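Coatomer subunit delta (Saccharomyces cerevisiae, PDB 5FJZ) contributes a mu-homology domain that binds the tryptophan-based motif of Dsl1, as part of the coatomer coat that probably carries dilysine-tagged proteins from Golgi back to ER. Local coordinates at residues F162-V167 against T208-Y213; I156-V161 against V182-E187. One frame throughout, in Å; residues are numbered along the deposited sequence.

Both contacts lie in the part of the mu-homology domain where two beta-sheets pack face against face, and their centres are 13 Å apart. Contact 2 sits on the outward surface of the larger sheet, where a loop folds over strand 155-159. Contact 1 follows directly along the chain: once that strand ends, residues 162-167 run beside the end of strand 202-210 in the smaller sheet. The two meet inside the sandwich, with I209 CD1 of contact 1 against V161 CG2 of contact 2 at 3.5 Å. Both touch a second subunit. Each also approaches the bound peptide, through F162 and Q164 of segment 162-167 and D185 of segment 182-187.

Contact 1. Residues F162-V167 against T208-Y213; sequences FPQEPV and TIEAPY
P163 and E210 meet through their first side-chain carbons, CB to CB at 3.6 Å, while the next ring carbon, P163 CG, rests 3.7 Å from I209 CG1. I209 carries CG1 anti to its backbone N (chi1 -170°), and the branch ends at CD1, 4.1 Å from V167 CG2; the isoleucine thus bridges the start and the finish of segment 162-167. Beyond its CB, E210 is extended and brings its carboxylate to the backbone amides of Q164 and E165. Q164 N lies 3.3 Å from E210 OE1, and E165 N gives the same oxygen a straight but long and weak hydrogen bond, 3.4 Å at 169°. A water links the backbones by two shorter bonds, donating to E165 O and accepting from E210 N, each at 2.9 Å. Further along, T208 exchanges backbone hydrogen bonds with D168, and T208 OG1 is held by D139 and N170. The second subunit holds the loop as well, A96 O taking Q164 NE2 and N100 OD1 taking V167 N. Between the two segments the direct polar link is weak, and apolar carbons and the shared water carry most of the contact; with E165 OE1 4.9 Å from E210 OE2, charging both carboxylates would probably be slightly harder.

Contact 2. Residues I156-V161 against V182-E187; sequences IFTIPV and VNMDQE
The carboxylate of E187 is the one flat group among the residues that touch here, and it leads away from T158, leaving the contact to the CB behind it. That carbon sits in the fork of the threonine, 3.8 Å from T158 OG1 and 3.8 Å from T158 CG2. The ring of F157, by contrast, belongs to the other face of the sheet, where it packs between the layers on I142, Y144, L205 and V222.

Two residues before T158, on the same face of the strand, I156 serves two partners with two branches. CG2, anti to the backbone N, meets M184 CG at 4.0 Å, and the extended CG1 arm carries CD1 to V182 CG2 at 4.2 Å. M184 comes over from the loop with its chi1 off any staggered position (141°), which sets CG also 4.2 Å from T158 OG1; the bend at chi2 (78°) then turns SD and CE.

These side chains fill the 8.2 Å between I156 CA and M184 CA. Strand 190-194 runs between strands 155-159 and 180-182 in the sheet, and its S191 OG hydrogen-bonds T158 OG1. M184 and E187 go on to S223 and T221 of strand 220-229. From the loop, N183 ND2 bonds D101 O and S103 OG of the second subunit.

Between the two segments only van der Waals contact acts; the sheet holds the loop's start by backbone bonding of V182 with S191, and the threonine hydroxyl finds its polar partner within the sheet.

Contact 1. Residues F162-V167 against T208-Y213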
loop_
_atom_site.group_PDB
_atom_site.type_symbol
_atom_site.label_atom_id
_atom_site.label_comp_id
_atom_site.label_asym_id
_atom_site.label_seq_id
_atom_site.Cartn_x
_atom_site.Cartn_y
_atom_site.Cartn_z
ATOM N N PHE A 162 -7.155 -14.393 19.668
ATOM C CA PHE A 162 -8.615 -14.454 19.594
ATOM C C PHE A 162 -9.077 -15.607 20.502
ATOM O O PHE A 162 -9.164 -16.747 20.019
ATOM C CB PHE A 162 -9.068 -14.816 18.142
ATOM C CG PHE A 162 -8.758 -13.748 17.124
ATOM C CD1 PHE A 162 -7.479 -13.628 16.635
ATOM C CD2 PHE A 162 -9.680 -12.821 16.788
ATOM C CE1 PHE A 162 -7.145 -12.601 15.767
ATOM C CE2 PHE A 162 -9.362 -11.768 15.955
ATOM C CZ PHE A 162 -8.096 -11.670 15.428
ATOM N N PRO A 163 -9.285 -15.347 21.790
ATOM C CA PRO A 163 -9.409 -16.512 22.672
ATOM C C PRO A 163 -10.808 -17.099 22.623
ATOM O O PRO A 163 -11.754 -16.358 22.392
ATOM C CB PRO A 163 -9.115 -15.932 24.067
ATOM C CG PRO A 163 -9.241 -14.455 23.945
ATOM C CD PRO A 163 -9.015 -14.086 22.524
ATOM N N GLN A 164 -10.915 -18.410 22.839
ATOM C CA GLN A 164 -12.224 -19.080 23.017
ATOM C C GLN A 164 -12.938 -18.412 24.210
ATOM O O GLN A 164 -14.008 -17.808 24.043
ATOM C CB GLN A 164 -12.026 -20.612 23.176
ATOM C CG GLN A 164 -11.527 -21.307 21.918
ATOM C CD GLN A 164 -12.618 -21.429 20.847
ATOM O OE1 GLN A 164 -13.609 -22.169 21.006
ATOM N NE2 GLN A 164 -12.419 -20.735 19.728
ATOM N N GLU A 165 -12.262 -18.342 25.355
ATOM C CA GLU A 165 -12.897 -17.852 26.616
ATOM C C GLU A 165 -12.919 -16.328 26.675
ATOM O O GLU A 165 -11.997 -15.710 26.188
ATOM C CB GLU A 165 -12.079 -18.419 27.781
ATOM C CG GLU A 165 -12.615 -18.202 29.187
ATOM C CD GLU A 165 -13.857 -19.015 29.493
ATOM O OE1 GLU A 165 -14.192 -19.969 28.745
ATOM O OE2 GLU A 165 -14.502 -18.708 30.530
ATOM N N PRO A 166 -13.922 -15.728 27.329
ATOM C CA PRO A 166 -13.903 -14.281 27.601
ATOM C C PRO A 166 -12.689 -13.781 28.380
ATOM O O PRO A 166 -12.230 -14.443 29.306
ATOM C CB PRO A 166 -15.123 -14.020 28.462
ATOM C CG PRO A 166 -15.924 -15.288 28.519
ATOM C CD PRO A 166 -15.178 -16.366 27.778
ATOM N N VAL A 167 -12.216 -12.583 28.036
ATOM C CA VAL A 167 -11.205 -11.892 28.851
ATOM C C VAL A 167 -11.789 -11.496 30.198
ATOM O O VAL A 167 -12.865 -10.975 30.247
ATOM C CB VAL A 167 -10.892 -10.525 28.173
ATOM C CG1 VAL A 167 -10.030 -9.676 29.078
ATOM C CG2 VAL A 167 -10.263 -10.708 26.828
ATOM N N THR A 208 -6.732 -11.302 32.408
ATOM C CA THR A 208 -6.369 -12.601 32.059
ATOM C C THR A 208 -6.956 -12.968 30.696
ATOM O O THR A 208 -8.103 -12.722 30.461
ATOM C CB THR A 208 -6.922 -13.589 33.124
ATOM O OG1 THR A 208 -6.400 -13.222 34.422
ATOM C CG2 THR A 208 -6.439 -14.983 32.819
ATOM N N ILE A 209 -6.132 -13.509 29.862
ATOM C CA ILE A 209 -6.486 -13.817 28.488
ATOM C C ILE A 209 -5.859 -15.123 28.108
ATOM O O ILE A 209 -4.728 -15.427 28.482
ATOM C CB ILE A 209 -6.056 -12.654 27.524
ATOM C CG1 ILE A 209 -6.645 -12.860 26.120
ATOM C CG2 ILE A 209 -4.544 -12.524 27.448
ATOM C CD1 ILE A 209 -6.534 -11.576 25.241
ATOM N N GLU A 210 -6.584 -15.929 27.318
ATOM C CA GLU A 210 -6.045 -17.194 26.760
ATOM C C GLU A 210 -5.086 -16.964 25.602
ATOM O O GLU A 210 -5.400 -16.191 24.729
ATOM C CB GLU A 210 -7.161 -18.075 26.201
ATOM C CG GLU A 210 -7.998 -18.794 27.234
ATOM C CD GLU A 210 -8.956 -19.787 26.591
ATOM O OE1 GLU A 210 -9.150 -19.734 25.341
ATOM O OE2 GLU A 210 -9.510 -20.623 27.341
ATOM N N ALA A 211 -3.953 -17.663 25.599
ATOM C CA ALA A 211 -3.046 -17.699 24.503
ATOM C C ALA A 211 -2.274 -18.990 24.582
ATOM O O ALA A 211 -2.098 -19.537 25.671
ATOM C CB ALA A 211 -2.063 -16.518 24.603
ATOM N N PRO A 212 -1.730 -19.457 23.439
ATOM C CA PRO A 212 -1.020 -20.730 23.440
ATOM C C PRO A 212 0.375 -20.707 24.040
ATOM O O PRO A 212 0.833 -21.731 24.540
ATOM C CB PRO A 212 -0.965 -21.111 21.947
ATOM C CG PRO A 212 -1.235 -19.870 21.176
ATOM C CD PRO A 212 -2.022 -18.972 22.085
ATOM N N TYR A 213 1.062 -19.572 23.966
ATOM C CA TYR A 213 2.377 -19.385 24.614
ATOM C C TYR A 213 2.561 -17.882 24.756
ATOM O O TYR A 213 1.874 -17.120 24.108
ATOM C CB TYR A 213 3.530 -20.039 23.860
ATOM C CG TYR A 213 3.521 -19.702 22.386
ATOM C CD1 TYR A 213 4.195 -18.584 21.931
ATOM C CD2 TYR A 213 2.828 -20.495 21.460
ATOM C CE1 TYR A 213 4.167 -18.212 20.610
ATOM C CE2 TYR A 213 2.806 -20.152 20.127
ATOM C CZ TYR A 213 3.495 -19.014 19.712
ATOM O OH TYR A 213 3.513 -18.664 18.427
HETATM O O HOH W 1 -9.404 -15.255 27.455
#

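Contact 2. Residues I156-V161 against V182-E187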
loop_
_atom_site.group_PDB
_atom_site.type_symbol
_atom_site.label_atom_id
_atom_site.label_comp_id
_atom_site.label_asym_id
_atom_site.label_seq_id
_atom_site.Cartn_x
_atom_site.Cartn_y
_atom_site.Cartn_z
ATOM N N ILE A 156 -7.085 2.458 23.881
ATOM C CA ILE A 156 -7.360 1.097 23.505
ATOM C C ILE A 156 -6.085 0.286 23.410
ATOM O O ILE A 156 -5.106 0.645 22.705
ATOM C CB ILE A 156 -8.177 1.037 22.214
ATOM C CG1 ILE A 156 -9.520 1.736 22.494
ATOM C CG2 ILE A 156 -8.459 -0.409 21.860
ATOM C CD1 ILE A 156 -10.420 1.845 21.292
ATOM N N PHE A 157 -6.055 -0.798 24.173
ATOM C CA PHE A 157 -4.968 -1.791 24.077
ATOM C C PHE A 157 -5.402 -3.040 23.322
ATOM O O PHE A 157 -6.498 -3.588 23.602
ATOM C CB PHE A 157 -4.517 -2.179 25.511
ATOM C CG PHE A 157 -4.083 -1.005 26.330
ATOM C CD1 PHE A 157 -5.056 -0.240 27.018
ATOM C CD2 PHE A 157 -2.771 -0.698 26.471
ATOM C CE1 PHE A 157 -4.671 0.888 27.739
ATOM C CE2 PHE A 157 -2.359 0.408 27.180
ATOM C CZ PHE A 157 -3.322 1.174 27.850
ATOM N N THR A 158 -4.608 -3.459 22.363
ATOM C CA THR A 158 -4.957 -4.615 21.505
ATOM C C THR A 158 -3.908 -5.703 21.685
ATOM O O THR A 158 -2.729 -5.481 21.592
ATOM C CB THR A 158 -5.169 -4.222 20.009
ATOM O OG1 THR A 158 -6.230 -3.283 20.039
ATOM C CG2 THR A 158 -5.535 -5.455 19.185
ATOM N N ILE A 159 -4.390 -6.902 21.959
ATOM C CA ILE A 159 -3.635 -8.081 22.106
ATOM C C ILE A 159 -3.959 -8.967 20.926
ATOM O O ILE A 159 -5.144 -9.268 20.685
ATOM C CB ILE A 159 -4.010 -8.884 23.430
ATOM C CG1 ILE A 159 -4.074 -7.949 24.609
ATOM C CG2 ILE A 159 -2.991 -9.992 23.626
ATOM C CD1 ILE A 159 -2.786 -7.176 24.866
ATOM N N PRO A 160 -2.926 -9.463 20.186
ATOM C CA PRO A 160 -3.124 -10.231 18.903
ATOM C C PRO A 160 -3.496 -11.733 19.013
ATOM O O PRO A 160 -2.912 -12.594 18.340
ATOM C CB PRO A 160 -1.825 -10.062 18.208
ATOM C CG PRO A 160 -0.848 -9.986 19.338
ATOM C CD PRO A 160 -1.525 -9.161 20.399
ATOM N N VAL A 161 -4.558 -11.989 19.758
ATOM C CA VAL A 161 -5.034 -13.331 19.991
ATOM C C VAL A 161 -6.529 -13.255 19.912
ATOM O O VAL A 161 -7.119 -12.174 20.018
ATOM C CB VAL A 161 -4.527 -13.919 21.332
ATOM C CG1 VAL A 161 -3.052 -14.099 21.310
ATOM C CG2 VAL A 161 -4.939 -13.093 22.492
ATOM N N VAL A 182 -13.765 -4.024 23.776
ATOM C CA VAL A 182 -14.436 -3.246 22.746
ATOM C C VAL A 182 -14.085 -3.786 21.376
ATOM O O VAL A 182 -13.060 -4.434 21.180
ATOM C CB VAL A 182 -14.079 -1.717 22.774
ATOM C CG1 VAL A 182 -14.634 -1.057 24.036
ATOM C CG2 VAL A 182 -12.643 -1.529 22.599
ATOM N N ASN A 183 -14.984 -3.526 20.418
ATOM C CA ASN A 183 -14.680 -3.866 19.092
ATOM C C ASN A 183 -13.822 -2.693 18.535
ATOM O O ASN A 183 -14.218 -1.578 18.602
ATOM C CB ASN A 183 -15.938 -4.032 18.273
ATOM C CG ASN A 183 -15.629 -4.260 16.803
ATOM O OD1 ASN A 183 -15.952 -3.403 15.967
ATOM N ND2 ASN A 183 -15.194 -5.469 16.460
ATOM N N MET A 184 -12.732 -3.022 17.905
ATOM C CA MET A 184 -11.831 -2.056 17.368
ATOM C C MET A 184 -11.201 -2.762 16.185
ATOM O O MET A 184 -10.222 -3.497 16.298
ATOM C CB MET A 184 -10.864 -1.687 18.473
ATOM C CG MET A 184 -9.436 -1.471 18.090
ATOM S SD MET A 184 -9.342 0.141 17.352
ATOM C CE MET A 184 -7.658 0.475 17.775
ATOM N N ASP A 185 -11.712 -2.525 14.991
ATOM C CA ASP A 185 -11.124 -3.337 13.933
ATOM C C ASP A 185 -9.932 -2.732 13.130
ATOM O O ASP A 185 -9.435 -3.390 12.242
ATOM C CB ASP A 185 -12.191 -4.014 13.089
ATOM C CG ASP A 185 -13.114 -3.059 12.519
ATOM O OD1 ASP A 185 -12.647 -1.936 12.329
ATOM O OD2 ASP A 185 -14.248 -3.451 12.207
ATOM N N GLN A 186 -9.451 -1.556 13.532
ATOM C CA GLN A 186 -8.181 -0.962 13.040
ATOM C C GLN A 186 -6.946 -1.776 13.503
ATOM O O GLN A 186 -5.867 -1.562 13.010
ATOM C CB GLN A 186 -7.996 0.474 13.583
ATOM C CG GLN A 186 -8.877 1.520 12.930
ATOM C CD GLN A 186 -10.343 1.334 13.305
ATOM O OE1 GLN A 186 -10.723 1.500 14.471
ATOM N NE2 GLN A 186 -11.179 0.983 12.322
ATOM N N GLU A 187 -7.082 -2.629 14.519
ATOM C CA GLU A 187 -5.992 -3.490 14.946
ATOM C C GLU A 187 -6.515 -4.898 15.055
ATOM O O GLU A 187 -7.668 -5.130 15.420
ATOM C CB GLU A 187 -5.382 -3.054 16.305
ATOM C CG GLU A 187 -4.747 -1.663 16.324
ATOM C CD GLU A 187 -3.576 -1.470 15.337
ATOM O OE1 GLU A 187 -2.971 -2.484 14.866
ATOM O OE2 GLU A 187 -3.276 -0.265 15.025
#